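Local coordinates for protein delta toxin (PDB 2YGT) that probably forms beta-barrel pores in host-cell membranes, as a haemolytic toxin of the Leukocidin/Hemolysin family that binds zinc ions, at residues K27-Y32 with N145-K150; T63-K68 with F279-E284; N124-S129 with G230-A235. All blocks are in the same frame, centred on the assembly; numbering follows the deposited sequence.

Contact 1. Residues K27-Y32 with N145-K150; sequences KQIRKY and NYAVSK
Ile29 and Lys31 on strand 27-32 face the turn into strand 148-150 across a gap of side-chain width, with the Ile29 and Ala147 CA atoms 8.3 Å apart and no hydrogen bond between the two backbones. Alternate residues of the extended strand 27-32 point the same way, which is why Ile29 and Lys31 share the work. Ala147 and Val148 can both face them because they form a classic beta bulge opposite Tyr128, where the usual alternation of sides is interrupted. Ile29 carries CG1 between its backbone N and carbonyl carbon (chi1 74°), and the chain then runs out straight so that CD1 alone makes the touch. That methyl lies 3.9 Å from Ala147 CB and 4.3 Å from Val148 CG2, so it meets both bulge residues at once. The small alanine suits a spot where the CD1 methyl of Ile29 comes up against its CB. Lys31 contributes carbon rather than charge: its CD lies 3.9 Å from Val148 CG1, the other branch of the valine. A bend at chi3 (75°) turns the chain beyond CD, and the residue stays partly exposed, as befits a long amphipathic side chain at the margin of an apolar patch. Tyr128 fills in beside Ile29 and Val148, while Tyr32 farther along the strand stacks on the zinc ligand His286. No directional bond ties the segments, though parting them would expose apolar surface; this is consistent with strand 148-155 belonging to a pre-stem that probably moves away in pore formation.

Contact 2. Residues T63-K68 with F279-E284; sequences TIISLK and FELDWE
Trp283 presents one face of its indole to Thr63, whose OG1 lies over the six-membered ring. The approach is tight: OG1 is modelled 2.9 Å from Trp283 CZ3, shorter than a comfortable oxygen-carbon contact, so the exact separation is doubtful. Thr63 CB stands farther back, 3.8 Å from both CZ3 and CH2 of the same ring. Threonine serves two neighbours here because its branches diverge. With chi1 at -59°, OG1 sits beside the backbone N and is directed at the indole, whereas CG2, anti to that nitrogen, is 4.2 Å from Leu281 CD2. The same leucine methyl also meets Ile65 CD1 at 3.9 Å, the two side chains reaching toward each other tip to tip. Branched aliphatic residues fit this buried place, since their methyls can close the space between two backbones that share no hydrogen bonds. The indole N-H is also polar and buried, and Trp283 NE1 is hydrogen-bonded to Ser242 OG, which limits rotation of the ring. At the end of the strand, Asp282 opens an Asx turn: its OD1 accepts from Glu284 N at 3.0 Å, the nitrogen lying nearly on the extension of the carboxylate C-O bond, though the bond is bent at the donor (138°). Three residues after Trp283 comes His286, which with Asp54 binds a zinc ion about 6 Å from the Trp283 side chain. In the fold this is packing between two antiparallel sheets of a beta-sandwich: strand 61-72 runs between strands 45-54 and 224-235 in one, and strand 263-282 between strands 241-259 and 287-291 in the other.

Contact 3. Residues N124-S129 with G230-A235; sequences NTISYS and GVVLTA
Ile126 joins two layers of beta structure, reaching from strand 124-128 of a three-stranded antiparallel sheet toward Gly230 and Val232 on the larger seven-stranded sheet. The small sheet is consistent with the folded pre-stem of leukocidin-type toxin monomers, lying against the body of the protein. The two strand segments run nearly parallel, their axes 18° apart and 8.6 Å from each other at closest approach, a close approach that fits the lack of a side chain on Gly230. The CB of Ile126 points across the gap but stays 4.8 Å from Val232 CG2, so it serves mainly to spread the branches. The first of these, CG2, makes the closest contact between the two segments, 3.6 Å from Val232 CG2. CG1 is placed beside the backbone N (chi1 -58°) and has no equally close partner in strand 230-235; its role is to carry the chain onward in an extended conformation. At the tip, CD1 settles over main chain instead of a side chain, 4.1 Å from Gly230 C. Glycine suits that position because its bare backbone lets the methyl come down on it directly. Val232 and Ile126 slide past each other in opposite directions, and branching at CB puts a methyl of each, CG2 on both, into the gap between the strands. Around them Val112, Ile134 and Thr136 add to the packing. The side chain of Val232 also lies about 4 Å from that of Asp110, a ligand of a second zinc site seen for this protein, though that zinc is not bound to this chain in the model. Beyond the isoleucine, Tyr128 OH is hydrogen-bonded to Asp55 OD2, giving the buried phenol a polar partner.

How the contacts relate
All three contacts are buried between sheets and lack cross-segment hydrogen bonds, but they differ in place along the elongated molecule. The centres of contacts 2 and 3 lie about 16 Å from the chain centre, that of contact 1 about 25 Å, and only contact 1 brings a partly exposed residue, Lys31, into the packing. Contacts 1 and 3 fasten the same three-stranded sheet, through neighbouring strands 148-155 and 121-128, to different parts of the seven-stranded sheet. Contact 2 instead joins that large sheet to the second layer of the sandwich. Contacts 2 and 3 share paired strands 61-72 and 224-235. Contact 2 alone brings in an aromatic face; contact 1 relies on aliphatic carbon, and contact 3 on aliphatic carbon and bare glycine backbone.

Contact 1. Residues K27-Y32 with N145-K150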
# COMPACT_ATOMS: atom_id res chain seq x y z
N LYS A 27 -28.93 -17.82 -11.10
CA LYS A 27 -27.61 -18.35 -10.78
C LYS A 27 -27.10 -17.81 -9.44
O LYS A 27 -27.18 -16.61 -9.18
CB LYS A 27 -26.62 -18.06 -11.90
CG LYS A 27 -27.00 -18.66 -13.24
CD LYS A 27 -25.87 -18.57 -14.24
CE LYS A 27 -26.31 -19.05 -15.62
NZ LYS A 27 -25.20 -18.98 -16.62
N GLN A 28 -26.58 -18.70 -8.61
CA GLN A 28 -26.18 -18.33 -7.26
C GLN A 28 -24.72 -18.66 -6.97
O GLN A 28 -24.22 -19.72 -7.33
CB GLN A 28 -27.09 -19.02 -6.23
CG GLN A 28 -26.58 -18.97 -4.81
CD GLN A 28 -27.57 -19.57 -3.82
OE1 GLN A 28 -28.78 -19.46 -4.00
NE2 GLN A 28 -27.05 -20.19 -2.77
N ILE A 29 -24.03 -17.73 -6.31
CA ILE A 29 -22.66 -17.94 -5.88
C ILE A 29 -22.49 -17.52 -4.42
O ILE A 29 -23.32 -16.79 -3.88
CB ILE A 29 -21.65 -17.18 -6.76
CG1 ILE A 29 -21.70 -15.68 -6.45
CG2 ILE A 29 -21.91 -17.45 -8.24
CD1 ILE A 29 -20.75 -14.86 -7.28
N ARG A 30 -21.41 -17.96 -3.79
CA ARG A 30 -21.17 -17.65 -2.39
C ARG A 30 -19.82 -16.98 -2.17
O ARG A 30 -18.87 -17.24 -2.91
CB ARG A 30 -21.30 -18.90 -1.52
CG ARG A 30 -22.61 -19.65 -1.74
CD ARG A 30 -22.97 -20.53 -0.55
NE ARG A 30 -24.35 -20.98 -0.63
CZ ARG A 30 -25.03 -21.51 0.39
NH1 ARG A 30 -24.44 -21.66 1.57
NH2 ARG A 30 -26.29 -21.89 0.23
N LYS A 31 -19.74 -16.13 -1.16
CA LYS A 31 -18.50 -15.44 -0.83
C LYS A 31 -18.15 -15.61 0.64
O LYS A 31 -18.94 -15.28 1.52
CB LYS A 31 -18.61 -13.95 -1.16
CG LYS A 31 -17.34 -13.16 -0.88
CD LYS A 31 -17.54 -11.67 -1.05
CE LYS A 31 -18.32 -11.08 0.11
NZ LYS A 31 -18.40 -9.60 0.02
N TYR A 32 -16.96 -16.14 0.91
CA TYR A 32 -16.50 -16.36 2.27
C TYR A 32 -15.38 -15.39 2.62
O TYR A 32 -14.41 -15.27 1.88
CB TYR A 32 -16.01 -17.81 2.45
CG TYR A 32 -17.07 -18.84 2.12
CD1 TYR A 32 -17.94 -19.30 3.09
CD2 TYR A 32 -17.18 -19.36 0.84
CE1 TYR A 32 -18.91 -20.25 2.80
CE2 TYR A 32 -18.14 -20.30 0.53
CZ TYR A 32 -19.01 -20.75 1.51
OH TYR A 32 -19.96 -21.69 1.21
N ASN A 145 -23.83 -3.32 -11.39
CA ASN A 145 -24.42 -4.55 -10.89
C ASN A 145 -23.49 -5.76 -11.04
O ASN A 145 -23.82 -6.73 -11.72
CB ASN A 145 -25.76 -4.82 -11.58
N TYR A 146 -22.33 -5.69 -10.39
CA TYR A 146 -21.42 -6.82 -10.35
C TYR A 146 -21.81 -7.76 -9.22
O TYR A 146 -22.34 -7.33 -8.19
CB TYR A 146 -19.97 -6.35 -10.16
CG TYR A 146 -19.35 -5.73 -11.40
CD1 TYR A 146 -18.81 -6.53 -12.41
CD2 TYR A 146 -19.30 -4.35 -11.56
CE1 TYR A 146 -18.25 -5.96 -13.54
CE2 TYR A 146 -18.74 -3.78 -12.69
CZ TYR A 146 -18.21 -4.59 -13.67
OH TYR A 146 -17.65 -4.03 -14.80
N ALA A 147 -21.57 -9.05 -9.41
CA ALA A 147 -21.90 -10.04 -8.38
C ALA A 147 -21.13 -9.77 -7.09
O ALA A 147 -21.66 -9.93 -5.99
CB ALA A 147 -21.62 -11.44 -8.89
N VAL A 148 -19.87 -9.36 -7.24
CA VAL A 148 -19.03 -9.02 -6.09
C VAL A 148 -18.13 -7.84 -6.43
O VAL A 148 -17.40 -7.87 -7.41
CB VAL A 148 -18.12 -10.20 -5.69
CG1 VAL A 148 -17.26 -9.82 -4.49
CG2 VAL A 148 -18.95 -11.44 -5.38
N SER A 149 -18.19 -6.79 -5.61
CA SER A 149 -17.27 -5.67 -5.79
C SER A 149 -16.59 -5.33 -4.47
O SER A 149 -17.23 -5.25 -3.43
CB SER A 149 -17.99 -4.45 -6.36
OG SER A 149 -18.51 -3.64 -5.33
N LYS A 150 -15.27 -5.14 -4.53
CA LYS A 150 -14.49 -4.82 -3.35
C LYS A 150 -13.80 -3.47 -3.54
O LYS A 150 -13.05 -3.26 -4.50
CB LYS A 150 -13.46 -5.92 -3.08
CG LYS A 150 -12.51 -5.64 -1.94
CD LYS A 150 -13.26 -5.31 -0.66
CE LYS A 150 -12.31 -4.92 0.46
NZ LYS A 150 -13.03 -4.26 1.59

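Contact 2. Residues T63-K68 with F279-E284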
# COMPACT_ATOMS: atom_id res chain seq x y z
N THR A 63 -10.10 -15.89 -5.49
CA THR A 63 -10.03 -15.25 -4.18
C THR A 63 -9.50 -13.83 -4.29
O THR A 63 -8.42 -13.59 -4.82
CB THR A 63 -9.14 -16.05 -3.20
OG1 THR A 63 -9.66 -17.38 -3.06
CG2 THR A 63 -9.12 -15.37 -1.84
N ILE A 64 -10.29 -12.88 -3.78
CA ILE A 64 -9.89 -11.48 -3.79
C ILE A 64 -9.24 -11.13 -2.46
O ILE A 64 -9.78 -11.42 -1.40
CB ILE A 64 -11.10 -10.56 -4.01
CG1 ILE A 64 -11.83 -10.95 -5.30
CG2 ILE A 64 -10.66 -9.11 -4.07
CD1 ILE A 64 -13.16 -10.24 -5.50
N ILE A 65 -8.06 -10.52 -2.52
CA ILE A 65 -7.33 -10.17 -1.30
C ILE A 65 -7.11 -8.67 -1.15
O ILE A 65 -6.50 -8.02 -2.01
CB ILE A 65 -5.98 -10.89 -1.23
CG1 ILE A 65 -6.20 -12.41 -1.24
CG2 ILE A 65 -5.21 -10.47 0.02
CD1 ILE A 65 -4.92 -13.21 -1.36
N SER A 66 -7.62 -8.12 -0.05
CA SER A 66 -7.41 -6.72 0.28
C SER A 66 -6.28 -6.60 1.30
O SER A 66 -6.34 -7.19 2.38
CB SER A 66 -8.69 -6.09 0.81
OG SER A 66 -8.45 -4.79 1.33
N LEU A 67 -5.26 -5.83 0.95
CA LEU A 67 -4.11 -5.61 1.82
C LEU A 67 -4.20 -4.24 2.48
O LEU A 67 -4.19 -3.21 1.80
CB LEU A 67 -2.83 -5.74 1.00
CG LEU A 67 -1.45 -5.64 1.65
CD1 LEU A 67 -0.41 -6.26 0.74
CD2 LEU A 67 -1.10 -4.19 1.96
N LYS A 68 -4.28 -4.22 3.81
CA LYS A 68 -4.28 -2.96 4.56
C LYS A 68 -3.14 -2.95 5.56
O LYS A 68 -2.95 -3.91 6.31
CB LYS A 68 -5.61 -2.76 5.30
CG LYS A 68 -6.79 -2.47 4.39
N PHE A 279 1.71 -15.82 4.58
CA PHE A 279 0.32 -16.21 4.82
C PHE A 279 -0.03 -17.44 4.00
O PHE A 279 0.36 -17.56 2.85
CB PHE A 279 -0.63 -15.07 4.45
CG PHE A 279 -0.63 -13.94 5.44
CD1 PHE A 279 -1.31 -14.06 6.64
CD2 PHE A 279 0.02 -12.75 5.16
CE1 PHE A 279 -1.32 -13.02 7.55
CE2 PHE A 279 0.01 -11.71 6.07
CZ PHE A 279 -0.66 -11.84 7.26
N GLU A 280 -0.78 -18.36 4.61
CA GLU A 280 -1.28 -19.52 3.88
C GLU A 280 -2.77 -19.36 3.60
O GLU A 280 -3.54 -18.97 4.48
CB GLU A 280 -1.03 -20.82 4.65
CG GLU A 280 -1.46 -22.06 3.86
CD GLU A 280 -1.16 -23.37 4.57
OE1 GLU A 280 -1.93 -23.75 5.47
OE2 GLU A 280 -0.15 -24.01 4.23
N LEU A 281 -3.15 -19.67 2.37
CA LEU A 281 -4.56 -19.69 1.98
C LEU A 281 -5.08 -21.12 1.96
O LEU A 281 -4.54 -21.98 1.25
CB LEU A 281 -4.76 -19.04 0.61
CG LEU A 281 -4.84 -17.51 0.54
CD1 LEU A 281 -3.48 -16.89 0.80
CD2 LEU A 281 -5.37 -17.09 -0.82
N ASP A 282 -6.12 -21.38 2.74
CA ASP A 282 -6.82 -22.65 2.67
C ASP A 282 -8.08 -22.44 1.84
O ASP A 282 -9.06 -21.86 2.32
CB ASP A 282 -7.14 -23.17 4.07
CG ASP A 282 -7.55 -24.63 4.07
OD1 ASP A 282 -8.30 -25.03 3.16
OD2 ASP A 282 -7.11 -25.37 4.98
N TRP A 283 -8.06 -22.90 0.60
CA TRP A 283 -9.16 -22.68 -0.33
C TRP A 283 -10.37 -23.57 -0.03
O TRP A 283 -11.46 -23.34 -0.55
CB TRP A 283 -8.70 -22.90 -1.77
CG TRP A 283 -7.63 -21.96 -2.22
CD1 TRP A 283 -6.33 -21.92 -1.78
CD2 TRP A 283 -7.74 -20.92 -3.20
NE1 TRP A 283 -5.64 -20.92 -2.43
CE2 TRP A 283 -6.49 -20.30 -3.31
CE3 TRP A 283 -8.79 -20.47 -4.01
CZ2 TRP A 283 -6.25 -19.24 -4.18
CZ3 TRP A 283 -8.56 -19.42 -4.88
CH2 TRP A 283 -7.30 -18.81 -4.96
N GLU A 284 -10.17 -24.59 0.80
CA GLU A 284 -11.28 -25.46 1.19
C GLU A 284 -12.01 -24.89 2.39
O GLU A 284 -13.24 -24.81 2.40
CB GLU A 284 -10.79 -26.88 1.51
CG GLU A 284 -10.64 -27.79 0.30
CD GLU A 284 -10.25 -29.21 0.68
OE1 GLU A 284 -9.90 -29.44 1.86
OE2 GLU A 284 -10.30 -30.10 -0.20

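Contact 3. Residues N124-S129 with G230-A235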
# COMPACT_ATOMS: atom_id res chain seq x y z
N ASN A 124 -9.91 2.50 -5.52
CA ASN A 124 -9.92 1.45 -6.54
C ASN A 124 -11.05 0.46 -6.29
O ASN A 124 -11.56 0.35 -5.18
CB ASN A 124 -8.58 0.73 -6.58
CG ASN A 124 -7.42 1.66 -6.91
OD1 ASN A 124 -7.61 2.71 -7.53
ND2 ASN A 124 -6.22 1.29 -6.48
N THR A 125 -11.42 -0.28 -7.33
CA THR A 125 -12.52 -1.22 -7.22
C THR A 125 -12.22 -2.53 -7.94
O THR A 125 -11.82 -2.53 -9.10
CB THR A 125 -13.81 -0.63 -7.81
OG1 THR A 125 -14.05 0.65 -7.22
CG2 THR A 125 -14.99 -1.56 -7.54
N ILE A 126 -12.41 -3.64 -7.24
CA ILE A 126 -12.28 -4.97 -7.83
C ILE A 126 -13.65 -5.62 -7.93
O ILE A 126 -14.28 -5.92 -6.92
CB ILE A 126 -11.34 -5.87 -6.99
CG1 ILE A 126 -9.96 -5.22 -6.85
CG2 ILE A 126 -11.23 -7.25 -7.62
CD1 ILE A 126 -8.98 -6.03 -6.04
N SER A 127 -14.12 -5.82 -9.15
CA SER A 127 -15.46 -6.36 -9.37
C SER A 127 -15.42 -7.73 -10.03
O SER A 127 -14.69 -7.94 -11.01
CB SER A 127 -16.28 -5.39 -10.22
OG SER A 127 -16.29 -4.10 -9.63
N TYR A 128 -16.21 -8.65 -9.50
CA TYR A 128 -16.27 -10.02 -9.99
C TYR A 128 -17.63 -10.31 -10.62
O TYR A 128 -18.67 -9.91 -10.10
CB TYR A 128 -16.00 -11.00 -8.84
CG TYR A 128 -16.06 -12.47 -9.25
CD1 TYR A 128 -17.26 -13.17 -9.20
CD2 TYR A 128 -14.92 -13.14 -9.67
CE1 TYR A 128 -17.31 -14.51 -9.57
CE2 TYR A 128 -14.96 -14.47 -10.04
CZ TYR A 128 -16.16 -15.15 -9.99
OH TYR A 128 -16.21 -16.48 -10.36
N SER A 129 -17.62 -11.00 -11.76
CA SER A 129 -18.85 -11.42 -12.42
C SER A 129 -18.96 -12.93 -12.39
O SER A 129 -17.95 -13.63 -12.52
CB SER A 129 -18.88 -10.92 -13.86
OG SER A 129 -18.92 -9.51 -13.92
N GLY A 230 -4.74 -4.19 -3.52
CA GLY A 230 -5.54 -5.37 -3.79
C GLY A 230 -5.06 -6.29 -4.90
O GLY A 230 -4.54 -5.84 -5.92
N VAL A 231 -5.25 -7.59 -4.70
CA VAL A 231 -4.93 -8.57 -5.73
C VAL A 231 -6.07 -9.57 -5.91
O VAL A 231 -6.94 -9.72 -5.05
CB VAL A 231 -3.66 -9.38 -5.39
CG1 VAL A 231 -2.47 -8.45 -5.15
CG2 VAL A 231 -3.91 -10.29 -4.20
N VAL A 232 -6.06 -10.25 -7.05
CA VAL A 232 -7.00 -11.33 -7.31
C VAL A 232 -6.21 -12.58 -7.65
O VAL A 232 -5.38 -12.56 -8.55
CB VAL A 232 -7.95 -11.00 -8.48
CG1 VAL A 232 -8.97 -12.11 -8.66
CG2 VAL A 232 -8.65 -9.67 -8.26
N LEU A 233 -6.47 -13.66 -6.92
CA LEU A 233 -5.83 -14.94 -7.20
C LEU A 233 -6.81 -15.94 -7.78
O LEU A 233 -7.98 -15.99 -7.39
CB LEU A 233 -5.18 -15.52 -5.94
CG LEU A 233 -3.84 -14.97 -5.47
CD1 LEU A 233 -4.01 -13.57 -4.92
CD2 LEU A 233 -3.25 -15.88 -4.41
N THR A 234 -6.33 -16.75 -8.72
CA THR A 234 -7.10 -17.88 -9.21
C THR A 234 -6.37 -19.18 -8.88
O THR A 234 -5.16 -19.19 -8.65
CB THR A 234 -7.36 -17.82 -10.73
OG1 THR A 234 -6.10 -17.80 -11.43
CG2 THR A 234 -8.17 -16.57 -11.09
N ALA A 235 -7.12 -20.28 -8.87
CA ALA A 235 -6.54 -21.58 -8.58
C ALA A 235 -7.40 -22.67 -9.20
O ALA A 235 -8.63 -22.56 -9.21
CB ALA A 235 -6.40 -21.78 -7.08